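Local coordinates for glutamate racemase (Escherichia coli, PDB 2JFN), which belongs to the Asp/Glu/hydantoin racemase family of alpha/beta proteins and is modelled with glutamic acid and uridine-5'-diphosphate-N-acetylmuramoyl-L-alanine bound, at residues T23-D28 and A74-V79; D54-P59 and V69-A74; A78-Y83 and F107-V112. One frame throughout, in Å; residues are numbered along the deposited sequence.

Contact 1: residues T23-D28 and A74-V79; sequences TVLVFD and AIVTAV. With GLU (glutamic acid), chain B.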
ATOM      1  N   THR A  23      10.308 -16.590   2.918  1.00 31.31           N
ATOM      2  CA  THR A  23       9.570 -15.713   3.809  1.00 28.82           C
ATOM      3  C   THR A  23       9.511 -14.313   3.224  1.00 27.22           C
ATOM      4  O   THR A  23      10.541 -13.686   2.971  1.00 26.28           O
ATOM      5  CB  THR A  23      10.252 -15.660   5.192  1.00 28.86           C
ATOM      6  OG1 THR A  23      10.197 -16.960   5.794  1.00 29.00           O
ATOM      7  CG2 THR A  23       9.564 -14.642   6.091  1.00 27.97           C
ATOM      8  N   VAL A  24       8.295 -13.830   3.008  1.00 26.19           N
ATOM      9  CA  VAL A  24       8.093 -12.502   2.463  1.00 25.17           C
ATOM     10  C   VAL A  24       7.286 -11.623   3.406  1.00 24.64           C
ATOM     11  O   VAL A  24       6.201 -11.996   3.851  1.00 24.53           O
ATOM     12  CB  VAL A  24       7.369 -12.567   1.102  1.00 25.46           C
ATOM     13  CG1 VAL A  24       7.002 -11.170   0.637  1.00 25.44           C
ATOM     14  CG2 VAL A  24       8.273 -13.246   0.076  1.00 25.54           C
ATOM     15  N   LEU A  25       7.832 -10.451   3.701  1.00 23.92           N
ATOM     16  CA  LEU A  25       7.162  -9.496   4.567  1.00 23.77           C
ATOM     17  C   LEU A  25       6.457  -8.448   3.721  1.00 23.16           C
ATOM     18  O   LEU A  25       7.033  -7.927   2.769  1.00 22.71           O
ATOM     19  CB  LEU A  25       8.171  -8.782   5.473  1.00 23.48           C
ATOM     20  CG  LEU A  25       7.648  -7.524   6.178  1.00 24.15           C
ATOM     21  CD1 LEU A  25       6.559  -7.902   7.188  1.00 23.60           C
ATOM     22  CD2 LEU A  25       8.808  -6.805   6.878  1.00 24.84           C
ATOM     23  N   VAL A  26       5.205  -8.167   4.062  1.00 23.08           N
ATOM     24  CA  VAL A  26       4.440  -7.123   3.397  1.00 22.84           C
ATOM     25  C   VAL A  26       4.082  -6.166   4.543  1.00 23.16           C
ATOM     26  O   VAL A  26       3.415  -6.561   5.508  1.00 23.27           O
ATOM     27  CB  VAL A  26       3.155  -7.663   2.733  1.00 23.04           C
ATOM     28  CG1 VAL A  26       2.401  -6.515   2.078  1.00 22.64           C
ATOM     29  CG2 VAL A  26       3.515  -8.725   1.673  1.00 22.73           C
ATOM     30  N   PHE A  27       4.555  -4.925   4.442  1.00 22.82           N
ATOM     31  CA  PHE A  27       4.337  -3.910   5.472  1.00 23.33           C
ATOM     32  C   PHE A  27       3.519  -2.698   5.036  1.00 23.64           C
ATOM     33  O   PHE A  27       3.607  -2.250   3.897  1.00 24.06           O
ATOM     34  CB  PHE A  27       5.685  -3.394   5.986  1.00 23.65           C
ATOM     35  CG  PHE A  27       5.573  -2.172   6.868  1.00 24.66           C
ATOM     36  CD1 PHE A  27       5.278  -2.298   8.225  1.00 24.66           C
ATOM     37  CD2 PHE A  27       5.699  -0.896   6.327  1.00 24.42           C
ATOM     38  CE1 PHE A  27       5.107  -1.171   9.029  1.00 24.95           C
ATOM     39  CE2 PHE A  27       5.528   0.241   7.123  1.00 24.93           C
ATOM     40  CZ  PHE A  27       5.231   0.103   8.475  1.00 25.18           C
ATOM     41  N   ASP A  28       2.730  -2.172   5.967  1.00 23.82           N
ATOM     42  CA  ASP A  28       1.930  -0.970   5.742  1.00 23.43           C
ATOM     43  C   ASP A  28       1.595  -0.382   7.098  1.00 23.59           C
ATOM     44  O   ASP A  28       1.748  -1.043   8.126  1.00 23.62           O
ATOM     45  CB  ASP A  28       0.611  -1.268   5.018  1.00 23.14           C
ATOM     46  CG  ASP A  28      -0.184   0.005   4.725  1.00 23.57           C
ATOM     47  OD1 ASP A  28      -1.431  -0.006   4.812  1.00 23.23           O
ATOM     48  OD2 ASP A  28       0.449   1.032   4.406  1.00 24.14           O
ATOM     49  N   ALA A  74      12.804   0.229  12.254  1.00 22.61           N
ATOM     50  CA  ALA A  74      12.678  -0.507  13.514  1.00 22.36           C
ATOM     51  C   ALA A  74      11.693  -1.677  13.380  1.00 22.47           C
ATOM     52  O   ALA A  74      11.929  -2.762  13.912  1.00 21.70           O
ATOM     53  CB  ALA A  74      12.229   0.428  14.640  1.00 22.18           C
ATOM     54  N   ILE A  75      10.584  -1.463  12.677  1.00 22.12           N
ATOM     55  CA  ILE A  75       9.625  -2.542  12.512  1.00 22.33           C
ATOM     56  C   ILE A  75      10.209  -3.695  11.676  1.00 22.41           C
ATOM     57  O   ILE A  75      10.039  -4.860  12.026  1.00 22.76           O
ATOM     58  CB  ILE A  75       8.305  -2.027  11.879  1.00 22.09           C
ATOM     59  CG1 ILE A  75       7.582  -1.115  12.881  1.00 22.35           C
ATOM     60  CG2 ILE A  75       7.414  -3.209  11.486  1.00 21.64           C
ATOM     61  CD1 ILE A  75       6.355  -0.396  12.323  1.00 21.88           C
ATOM     62  N   VAL A  76      10.904  -3.386  10.584  1.00 22.98           N
ATOM     63  CA  VAL A  76      11.481  -4.453   9.758  1.00 22.84           C
ATOM     64  C   VAL A  76      12.571  -5.177  10.553  1.00 23.01           C
ATOM     65  O   VAL A  76      12.784  -6.377  10.402  1.00 22.66           O
ATOM     66  CB  VAL A  76      12.092  -3.904   8.446  1.00 23.18           C
ATOM     67  CG1 VAL A  76      12.759  -5.050   7.668  1.00 23.17           C
ATOM     68  CG2 VAL A  76      10.996  -3.252   7.590  1.00 22.52           C
ATOM     69  N   THR A  77      13.262  -4.439  11.409  1.00 23.25           N
ATOM     70  CA  THR A  77      14.302  -5.033  12.236  1.00 23.42           C
ATOM     71  C   THR A  77      13.676  -6.060  13.181  1.00 23.65           C
ATOM     72  O   THR A  77      14.207  -7.162  13.357  1.00 23.58           O
ATOM     73  CB  THR A  77      15.020  -3.948  13.049  1.00 23.36           C
ATOM     74  OG1 THR A  77      15.666  -3.049  12.139  1.00 23.52           O
ATOM     75  CG2 THR A  77      16.066  -4.562  13.981  1.00 23.84           C
ATOM     76  N   ALA A  78      12.543  -5.697  13.775  1.00 23.68           N
ATOM     77  CA  ALA A  78      11.844  -6.580  14.703  1.00 24.18           C
ATOM     78  C   ALA A  78      11.313  -7.809  13.979  1.00 24.10           C
ATOM     79  O   ALA A  78      11.392  -8.923  14.496  1.00 23.96           O
ATOM     80  CB  ALA A  78      10.696  -5.835  15.387  1.00 24.04           C
ATOM     81  N   VAL A  79      10.770  -7.617  12.782  1.00 23.77           N
ATOM     82  CA  VAL A  79      10.261  -8.755  12.037  1.00 24.22           C
ATOM     83  C   VAL A  79      11.406  -9.718  11.727  1.00 24.69           C
ATOM     84  O   VAL A  79      11.268 -10.931  11.906  1.00 24.55           O
ATOM     85  CB  VAL A  79       9.598  -8.331  10.705  1.00 23.88           C
ATOM     86  CG1 VAL A  79       9.173  -9.569   9.932  1.00 23.31           C
ATOM     87  CG2 VAL A  79       8.383  -7.445  10.981  1.00 23.95           C
TER
HETATM   88  N   GLU B1287      -1.385   2.563   2.882  1.00 27.57           N
HETATM   89  CA  GLU B1287      -1.278   4.025   2.877  1.00 28.20           C
HETATM   90  C   GLU B1287      -0.195   4.427   1.894  1.00 28.44           C
HETATM   91  O   GLU B1287      -0.051   3.775   0.797  1.00 28.04           O
HETATM   92  CB  GLU B1287      -0.935   4.524   4.289  1.00 28.42           C
HETATM   93  CG  GLU B1287      -1.823   5.732   4.665  1.00 28.59           C
HETATM   94  CD  GLU B1287      -1.301   6.424   5.918  1.00 29.41           C
HETATM   95  OE1 GLU B1287      -1.432   7.638   6.045  1.00 29.10           O
HETATM   96  OE2 GLU B1287      -0.754   5.775   6.816  1.00 28.72           O
HETATM   97  OXT GLU B1287       0.565   5.420   2.147  1.00 29.50           O
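Leu-25 and Phe-27, two residues apart on strand 21-28, both point toward helix 65-82 and meet Ile-75, Val-76 and Val-79 there. This is the helix-on-sheet packing of an alpha/beta domain. The helix segment runs roughly antiparallel to the strand, at 151°, with the two axes 10.6 Å apart at closest approach.

Across the interface every contact is apolar. Leu-25 and Val-79 reach for each other tip to tip, with Val-79 CG1 4.1 Å from Leu-25 CD2. The same leucine methyl also lies 4.2 Å from Val-76 CG2, so it touches two residues on successive turns of the helix. Phe-27 and Ile-75 cross at about a right angle instead. Because Ile-75 CG1 stands anti to the carbonyl carbon (chi1 -68°), both branches of its side chain come to the ring: Ile-75 CD1, oblique to the ring, is 3.6 Å from Phe-27 CE1, and Ile-75 CG2 lies 3.9 Å from Phe-27 CE1.

At the strand's C-terminal end Asp-28 carries the polar contact with the bound glutamic acid. Asp-28 OD1 accepts bonds from the backbone nitrogens of Gly-30 and Gly-33, which help fix the carboxylate. The ligand's N gives its stronger bond to Asp-28 OD2, at 2.8 Å, and a weak one to Asp-28 OD1, at 3.2 Å.

Contact 2: residues D54-P59 and V69-A74; sequences DNVAFP and VERVVA. With GLU (glutamic acid), chain B.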
ATOM      1  N   ASP A  54       1.489  -1.087  11.323  1.00 23.79           N
ATOM      2  CA  ASP A  54       1.779  -0.196  12.444  1.00 24.06           C
ATOM      3  C   ASP A  54       0.534   0.508  12.977  1.00 24.18           C
ATOM      4  O   ASP A  54       0.344   1.703  12.751  1.00 23.82           O
ATOM      5  CB  ASP A  54       2.815   0.846  12.013  1.00 23.89           C
ATOM      6  CG  ASP A  54       3.402   1.605  13.192  1.00 23.89           C
ATOM      7  OD1 ASP A  54       2.957   1.370  14.341  1.00 22.90           O
ATOM      8  OD2 ASP A  54       4.307   2.435  12.967  1.00 23.05           O
ATOM      9  N   ASN A  55      -0.303  -0.223  13.708  1.00 24.17           N
ATOM     10  CA  ASN A  55      -1.516   0.365  14.249  1.00 25.09           C
ATOM     11  C   ASN A  55      -1.206   1.390  15.336  1.00 25.56           C
ATOM     12  O   ASN A  55      -2.067   2.181  15.701  1.00 25.79           O
ATOM     13  CB  ASN A  55      -2.456  -0.730  14.782  1.00 25.26           C
ATOM     14  CG  ASN A  55      -1.851  -1.529  15.922  1.00 25.36           C
ATOM     15  OD1 ASN A  55      -0.740  -2.057  15.817  1.00 24.79           O
ATOM     16  ND2 ASN A  55      -2.591  -1.633  17.023  1.00 25.74           N
ATOM     17  N   VAL A  56       0.030   1.387  15.829  1.00 25.66           N
ATOM     18  CA  VAL A  56       0.457   2.325  16.870  1.00 26.16           C
ATOM     19  C   VAL A  56       0.731   3.735  16.333  1.00 26.34           C
ATOM     20  O   VAL A  56       0.386   4.731  16.977  1.00 26.27           O
ATOM     21  CB  VAL A  56       1.737   1.811  17.590  1.00 26.47           C
ATOM     22  CG1 VAL A  56       2.373   2.926  18.424  1.00 26.82           C
ATOM     23  CG2 VAL A  56       1.383   0.635  18.492  1.00 26.75           C
ATOM     24  N   ALA A  57       1.338   3.826  15.154  1.00 25.69           N
ATOM     25  CA  ALA A  57       1.661   5.127  14.593  1.00 25.62           C
ATOM     26  C   ALA A  57       0.808   5.526  13.388  1.00 25.80           C
ATOM     27  O   ALA A  57       0.992   6.605  12.831  1.00 25.99           O
ATOM     28  CB  ALA A  57       3.141   5.186  14.242  1.00 25.61           C
ATOM     29  N   PHE A  58      -0.118   4.662  12.981  1.00 25.66           N
ATOM     30  CA  PHE A  58      -1.006   4.986  11.863  1.00 25.94           C
ATOM     31  C   PHE A  58      -1.810   6.200  12.330  1.00 26.23           C
ATOM     32  O   PHE A  58      -2.237   6.239  13.483  1.00 26.27           O
ATOM     33  CB  PHE A  58      -1.971   3.828  11.588  1.00 25.77           C
ATOM     34  CG  PHE A  58      -3.052   4.168  10.599  1.00 26.33           C
ATOM     35  CD1 PHE A  58      -2.839   4.013   9.231  1.00 26.01           C
ATOM     36  CD2 PHE A  58      -4.265   4.694  11.036  1.00 26.14           C
ATOM     37  CE1 PHE A  58      -3.818   4.381   8.309  1.00 26.79           C
ATOM     38  CE2 PHE A  58      -5.254   5.068  10.119  1.00 27.07           C
ATOM     39  CZ  PHE A  58      -5.030   4.911   8.755  1.00 27.22           C
ATOM     40  N   PRO A  59      -2.054   7.188  11.447  1.00 26.87           N
ATOM     41  CA  PRO A  59      -1.652   7.292  10.039  1.00 27.09           C
ATOM     42  C   PRO A  59      -0.283   7.941   9.831  1.00 27.44           C
ATOM     43  O   PRO A  59       0.106   8.856  10.561  1.00 26.87           O
ATOM     44  CB  PRO A  59      -2.774   8.128   9.430  1.00 27.32           C
ATOM     45  CG  PRO A  59      -3.050   9.108  10.522  1.00 27.45           C
ATOM     46  CD  PRO A  59      -3.035   8.243  11.781  1.00 27.24           C
ATOM     47  N   VAL A  69      10.967   7.134   8.731  1.00 30.39           N
ATOM     48  CA  VAL A  69      12.126   6.332   8.352  1.00 30.68           C
ATOM     49  C   VAL A  69      12.597   5.463   9.515  1.00 30.46           C
ATOM     50  O   VAL A  69      12.776   4.255   9.353  1.00 30.83           O
ATOM     51  CB  VAL A  69      13.301   7.225   7.879  1.00 31.33           C
ATOM     52  CG1 VAL A  69      14.522   6.362   7.567  1.00 31.13           C
ATOM     53  CG2 VAL A  69      12.883   8.017   6.642  1.00 31.78           C
ATOM     54  N   GLU A  70      12.781   6.076  10.684  1.00 29.88           N
ATOM     55  CA  GLU A  70      13.242   5.353  11.866  1.00 30.07           C
ATOM     56  C   GLU A  70      12.264   4.259  12.286  1.00 28.57           C
ATOM     57  O   GLU A  70      12.667   3.150  12.658  1.00 28.03           O
ATOM     58  CB  GLU A  70      13.442   6.309  13.052  1.00 31.73           C
ATOM     59  CG  GLU A  70      14.568   7.339  12.894  1.00 35.37           C
ATOM     60  CD  GLU A  70      15.931   6.708  12.641  1.00 37.49           C
ATOM     61  OE1 GLU A  70      16.249   5.673  13.272  1.00 39.42           O
ATOM     62  OE2 GLU A  70      16.695   7.254  11.814  1.00 39.33           O
ATOM     63  N   ARG A  71      10.981   4.588  12.232  1.00 26.83           N
ATOM     64  CA  ARG A  71       9.926   3.660  12.621  1.00 25.52           C
ATOM     65  C   ARG A  71       9.865   2.432  11.721  1.00 24.66           C
ATOM     66  O   ARG A  71       9.831   1.306  12.215  1.00 24.09           O
ATOM     67  CB  ARG A  71       8.574   4.380  12.615  1.00 25.00           C
ATOM     68  CG  ARG A  71       7.388   3.526  13.041  1.00 24.55           C
ATOM     69  CD  ARG A  71       7.501   3.056  14.488  1.00 24.30           C
ATOM     70  NE  ARG A  71       6.276   2.370  14.902  1.00 24.43           N
ATOM     71  CZ  ARG A  71       6.121   1.733  16.057  1.00 24.76           C
ATOM     72  NH1 ARG A  71       7.117   1.682  16.936  1.00 24.34           N
ATOM     73  NH2 ARG A  71       4.969   1.135  16.328  1.00 24.54           N
ATOM     74  N   VAL A  72       9.858   2.642  10.407  1.00 23.70           N
ATOM     75  CA  VAL A  72       9.786   1.515   9.483  1.00 23.69           C
ATOM     76  C   VAL A  72      11.038   0.639   9.580  1.00 23.44           C
ATOM     77  O   VAL A  72      10.949  -0.586   9.502  1.00 23.28           O
ATOM     78  CB  VAL A  72       9.578   1.997   8.032  1.00 23.55           C
ATOM     79  CG1 VAL A  72       9.509   0.802   7.094  1.00 23.48           C
ATOM     80  CG2 VAL A  72       8.276   2.805   7.946  1.00 24.07           C
ATOM     81  N   VAL A  73      12.198   1.261   9.754  1.00 23.43           N
ATOM     82  CA  VAL A  73      13.435   0.502   9.897  1.00 23.42           C
ATOM     83  C   VAL A  73      13.351  -0.341  11.183  1.00 23.35           C
ATOM     84  O   VAL A  73      13.765  -1.495  11.198  1.00 23.23           O
ATOM     85  CB  VAL A  73      14.672   1.433   9.970  1.00 24.16           C
ATOM     86  CG1 VAL A  73      15.905   0.645  10.424  1.00 24.47           C
ATOM     87  CG2 VAL A  73      14.943   2.049   8.604  1.00 24.03           C
ATOM     88  N   ALA A  74      12.804   0.229  12.254  1.00 22.61           N
ATOM     89  CA  ALA A  74      12.678  -0.507  13.514  1.00 22.36           C
ATOM     90  C   ALA A  74      11.693  -1.677  13.380  1.00 22.47           C
ATOM     91  O   ALA A  74      11.929  -2.762  13.912  1.00 21.70           O
ATOM     92  CB  ALA A  74      12.229   0.428  14.640  1.00 22.18           C
TER
HETATM   93  N   GLU B1287      -1.385   2.563   2.882  1.00 27.57           N
HETATM   94  CA  GLU B1287      -1.278   4.025   2.877  1.00 28.20           C
HETATM   95  C   GLU B1287      -0.195   4.427   1.894  1.00 28.44           C
HETATM   96  O   GLU B1287      -0.051   3.775   0.797  1.00 28.04           O
HETATM   97  CB  GLU B1287      -0.935   4.524   4.289  1.00 28.42           C
HETATM   98  CG  GLU B1287      -1.823   5.732   4.665  1.00 28.59           C
HETATM   99  CD  GLU B1287      -1.301   6.424   5.918  1.00 29.41           C
HETATM  100  OE1 GLU B1287      -1.432   7.638   6.045  1.00 29.10           O
HETATM  101  OE2 GLU B1287      -0.754   5.775   6.816  1.00 28.72           O
HETATM  102  OXT GLU B1287       0.565   5.420   2.147  1.00 29.50           O
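Arg-71 reaches out from helix 65-82 to grip Asp-54 at the start of the loop that precedes that helix. From CB, which points toward the loop, the chain bends at chi2 (63°) and then runs out extended. Arg-71 CG passes 3.3 Å from Asp-54 OD2, and CD follows at 3.6 Å from the same oxygen. NE then donates to Asp-54 OD2 at 2.8 Å, nearly straight at 172°. At the tip, Arg-71 NH2 gives an equally straight bond of 2.8 Å to Asp-54 OD1 and lies 3.5 Å from Val-56 CB. NH1, the remaining nitrogen, forms a salt bridge with the C-terminal carboxylate of Gly-285.

This is a side-on, two-nitrogen salt bridge. Both oxygens lie in the guanidinium plane, yet the carboxylate is turned 38° from it. Ala-57 N reaches Asp-54 OD1 from the opposite carboxylate face at 3.1 Å, making an Asx motif, while Tyr-60 OH bonds to OD2. The buried carboxylate is therefore held on both oxygens.

The loop leaves strand 48-53 and carries Phe-58 and Pro-59 to the glutamic acid pocket, with Phe-58 also touching helix 163-174. On the helix, Val-72 and Val-73 pack against helix 93-106.

Contact 3: residues A78-Y83 and F107-V112; sequences AVQERY and FDFPVV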
ATOM      1  N   ALA A  78      12.543  -5.697  13.775  1.00 23.68           N
ATOM      2  CA  ALA A  78      11.844  -6.580  14.703  1.00 24.18           C
ATOM      3  C   ALA A  78      11.313  -7.809  13.979  1.00 24.10           C
ATOM      4  O   ALA A  78      11.392  -8.923  14.496  1.00 23.96           O
ATOM      5  CB  ALA A  78      10.696  -5.835  15.387  1.00 24.04           C
ATOM      6  N   VAL A  79      10.770  -7.617  12.782  1.00 23.77           N
ATOM      7  CA  VAL A  79      10.261  -8.755  12.037  1.00 24.22           C
ATOM      8  C   VAL A  79      11.406  -9.718  11.727  1.00 24.69           C
ATOM      9  O   VAL A  79      11.268 -10.931  11.906  1.00 24.55           O
ATOM     10  CB  VAL A  79       9.598  -8.331  10.705  1.00 23.88           C
ATOM     11  CG1 VAL A  79       9.173  -9.569   9.932  1.00 23.31           C
ATOM     12  CG2 VAL A  79       8.383  -7.445  10.981  1.00 23.95           C
ATOM     13  N   GLN A  80      12.531  -9.169  11.275  1.00 25.87           N
ATOM     14  CA  GLN A  80      13.711  -9.967  10.933  1.00 27.88           C
ATOM     15  C   GLN A  80      14.200 -10.818  12.100  1.00 29.34           C
ATOM     16  O   GLN A  80      14.838 -11.852  11.900  1.00 28.95           O
ATOM     17  CB  GLN A  80      14.860  -9.068  10.461  1.00 28.24           C
ATOM     18  CG  GLN A  80      16.139  -9.846  10.158  1.00 29.92           C
ATOM     19  CD  GLN A  80      17.259  -8.985   9.630  1.00 30.55           C
ATOM     20  OE1 GLN A  80      17.775  -8.112  10.333  1.00 32.95           O
ATOM     21  NE2 GLN A  80      17.649  -9.224   8.387  1.00 31.00           N
ATOM     22  N   GLU A  81      13.911 -10.376  13.317  1.00 30.79           N
ATOM     23  CA  GLU A  81      14.320 -11.116  14.502  1.00 32.53           C
ATOM     24  C   GLU A  81      13.441 -12.340  14.684  1.00 32.42           C
ATOM     25  O   GLU A  81      13.903 -13.380  15.154  1.00 32.74           O
ATOM     26  CB  GLU A  81      14.236 -10.225  15.740  1.00 34.55           C
ATOM     27  CG  GLU A  81      15.435  -9.330  15.911  1.00 37.85           C
ATOM     28  CD  GLU A  81      16.720 -10.124  16.061  1.00 39.61           C
ATOM     29  OE1 GLU A  81      16.766 -11.032  16.922  1.00 41.29           O
ATOM     30  OE2 GLU A  81      17.684  -9.842  15.321  1.00 41.33           O
ATOM     31  N   ARG A  82      12.172 -12.214  14.309  1.00 31.81           N
ATOM     32  CA  ARG A  82      11.234 -13.322  14.415  1.00 31.83           C
ATOM     33  C   ARG A  82      11.461 -14.319  13.277  1.00 31.32           C
ATOM     34  O   ARG A  82      11.405 -15.534  13.483  1.00 31.21           O
ATOM     35  CB  ARG A  82       9.790 -12.804  14.378  1.00 32.76           C
ATOM     36  CG  ARG A  82       9.348 -12.085  15.654  1.00 34.95           C
ATOM     37  CD  ARG A  82       9.336 -13.047  16.844  1.00 36.27           C
ATOM     38  NE  ARG A  82       8.320 -14.086  16.676  1.00 38.20           N
ATOM     39  CZ  ARG A  82       7.046 -13.955  17.039  1.00 38.36           C
ATOM     40  NH1 ARG A  82       6.629 -12.830  17.601  1.00 38.95           N
ATOM     41  NH2 ARG A  82       6.185 -14.944  16.824  1.00 38.87           N
ATOM     42  N   TYR A  83      11.716 -13.802  12.078  1.00 30.58           N
ATOM     43  CA  TYR A  83      11.958 -14.651  10.911  1.00 30.30           C
ATOM     44  C   TYR A  83      12.920 -14.029   9.910  1.00 29.65           C
ATOM     45  O   TYR A  83      12.750 -12.873   9.517  1.00 29.22           O
ATOM     46  CB  TYR A  83      10.661 -14.934  10.136  1.00 30.71           C
ATOM     47  CG  TYR A  83       9.632 -15.798  10.821  1.00 31.39           C
ATOM     48  CD1 TYR A  83       8.579 -15.230  11.532  1.00 31.23           C
ATOM     49  CD2 TYR A  83       9.688 -17.188  10.723  1.00 31.62           C
ATOM     50  CE1 TYR A  83       7.604 -16.024  12.125  1.00 32.06           C
ATOM     51  CE2 TYR A  83       8.717 -17.991  11.312  1.00 32.08           C
ATOM     52  CZ  TYR A  83       7.681 -17.405  12.009  1.00 32.19           C
ATOM     53  OH  TYR A  83       6.717 -18.198  12.594  1.00 32.58           O
ATOM     54  N   PHE A 107      19.504  -3.752   5.577  1.00 28.37           N
ATOM     55  CA  PHE A 107      19.246  -5.158   5.317  1.00 28.51           C
ATOM     56  C   PHE A 107      19.892  -5.756   4.083  1.00 28.85           C
ATOM     57  O   PHE A 107      20.203  -5.054   3.122  1.00 28.61           O
ATOM     58  CB  PHE A 107      17.736  -5.399   5.291  1.00 28.11           C
ATOM     59  CG  PHE A 107      17.040  -4.920   6.533  1.00 27.86           C
ATOM     60  CD1 PHE A 107      16.366  -3.702   6.547  1.00 27.53           C
ATOM     61  CD2 PHE A 107      17.113  -5.659   7.710  1.00 27.75           C
ATOM     62  CE1 PHE A 107      15.778  -3.224   7.718  1.00 27.08           C
ATOM     63  CE2 PHE A 107      16.526  -5.191   8.892  1.00 27.41           C
ATOM     64  CZ  PHE A 107      15.860  -3.972   8.893  1.00 27.01           C
ATOM     65  N   ASP A 108      20.085  -7.070   4.129  1.00 29.16           N
ATOM     66  CA  ASP A 108      20.700  -7.791   3.027  1.00 29.72           C
ATOM     67  C   ASP A 108      19.738  -8.696   2.290  1.00 29.83           C
ATOM     68  O   ASP A 108      20.072  -9.812   1.888  1.00 30.36           O
ATOM     69  CB  ASP A 108      21.909  -8.573   3.526  1.00 29.47           C
ATOM     70  CG  ASP A 108      23.034  -7.661   3.938  1.00 29.74           C
ATOM     71  OD1 ASP A 108      23.468  -6.852   3.090  1.00 29.19           O
ATOM     72  OD2 ASP A 108      23.476  -7.739   5.102  1.00 29.72           O
ATOM     73  N   PHE A 109      18.520  -8.205   2.137  1.00 29.48           N
ATOM     74  CA  PHE A 109      17.504  -8.912   1.385  1.00 29.36           C
ATOM     75  C   PHE A 109      16.874  -7.804   0.564  1.00 28.99           C
ATOM     76  O   PHE A 109      16.872  -6.640   0.973  1.00 28.79           O
ATOM     77  CB  PHE A 109      16.491  -9.621   2.302  1.00 28.81           C
ATOM     78  CG  PHE A 109      15.919  -8.756   3.383  1.00 29.18           C
ATOM     79  CD1 PHE A 109      14.988  -7.761   3.087  1.00 29.09           C
ATOM     80  CD2 PHE A 109      16.296  -8.953   4.710  1.00 28.19           C
ATOM     81  CE1 PHE A 109      14.441  -6.974   4.103  1.00 29.20           C
ATOM     82  CE2 PHE A 109      15.761  -8.176   5.729  1.00 28.87           C
ATOM     83  CZ  PHE A 109      14.828  -7.182   5.430  1.00 28.19           C
ATOM     84  N   PRO A 110      16.371  -8.136  -0.627  1.00 29.04           N
ATOM     85  CA  PRO A 110      15.764  -7.092  -1.453  1.00 29.02           C
ATOM     86  C   PRO A 110      14.545  -6.438  -0.811  1.00 28.61           C
ATOM     87  O   PRO A 110      13.776  -7.083  -0.100  1.00 28.77           O
ATOM     88  CB  PRO A 110      15.443  -7.830  -2.753  1.00 28.79           C
ATOM     89  CG  PRO A 110      15.174  -9.223  -2.290  1.00 29.59           C
ATOM     90  CD  PRO A 110      16.255  -9.459  -1.266  1.00 28.89           C
ATOM     91  N   VAL A 111      14.395  -5.143  -1.051  1.00 28.61           N
ATOM     92  CA  VAL A 111      13.270  -4.393  -0.515  1.00 28.17           C
ATOM     93  C   VAL A 111      12.508  -3.784  -1.683  1.00 28.51           C
ATOM     94  O   VAL A 111      13.097  -3.139  -2.546  1.00 28.55           O
ATOM     95  CB  VAL A 111      13.739  -3.262   0.425  1.00 27.94           C
ATOM     96  CG1 VAL A 111      12.530  -2.509   0.985  1.00 26.91           C
ATOM     97  CG2 VAL A 111      14.589  -3.846   1.565  1.00 27.23           C
ATOM     98  N   VAL A 112      11.200  -4.004  -1.711  1.00 28.78           N
ATOM     99  CA  VAL A 112      10.365  -3.464  -2.775  1.00 29.08           C
ATOM    100  C   VAL A 112       9.615  -2.250  -2.260  1.00 29.49           C
ATOM    101  O   VAL A 112       9.099  -2.256  -1.139  1.00 29.47           O
ATOM    102  CB  VAL A 112       9.354  -4.521  -3.279  1.00 29.31           C
ATOM    103  CG1 VAL A 112       8.424  -3.918  -4.324  1.00 29.34           C
ATOM    104  CG2 VAL A 112      10.098  -5.692  -3.865  1.00 28.86           C
TER
HETATM  105  O   HOH W   1      19.612  -8.451   6.461  1.00 29.78           O
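Gln-80, near the C-terminal end of helix 65-82, brings its amide to the edges of Phe-107 and Phe-109. Those two phenylalanines sit in the connection from helix 93-106 to strand 111-112, part of the beta-alpha-beta crossover from strand 87-90 through helix 93-106 to the parallel strand 111-112.

The glutamine is stretched out. CG is anti to the backbone N (chi1 177°) and the chain stays extended past CG, which carries the amide across to the two rings. OE1 turns to Phe-107, while NE2 lies between the two rings, closest to Phe-109. Gln-80 OE1 comes to the edge of Phe-107, near the ring plane and 3.5 Å from Phe-107 CE2, where the positive fringe of the ring hydrogens probably suits an oxygen; the amide and this ring are 70° apart. Gln-80 NE2 lies 3.7 Å from Phe-107 CD2 and 3.4 Å from Phe-109 CE2, at the edge of the second ring, with the amide plane turned 89° to it. These are packing contacts, and no direct hydrogen bond joins the segments.

Phe-109 CG stands between the backbone N and the carbonyl carbon (chi1 50°), a rotation that presents the CE2 edge of the ring to Gln-80 NE2. Phe-107 CB rests over one face of Phe-109, 3.4 Å above the plane and offset toward the rim. Val-76 of the same helix touches both rings, and Phe-109 also packs on Ala-88 of strand 87-90.

A water completes the junction as a bridge, accepting from Gln-80 NE2 at 2.9 Å and from Asp-108 N at 2.8 Å.

In the fold
From the N terminus, the chain enters along strand 21-28 and closes its first long loop at contact 1, when helix 65-82 comes back against that strand. Contact 2 is nested inside this loop, tying the loop after strand 48-53 to the middle of the same helix. The two are joined directly, since Asp-28 O probably accepts a hydrogen bond from Asp-54 N. The segments of contact 3 begin on Ala-78 and Val-79, which end contact 1; its touching residue is Gln-80, and it closes past strand 87-90 and helix 93-106. Helix 65-82 thus serves all three, linking the sheet, a loop of the glutamic acid pocket and the approach to strand 111-112.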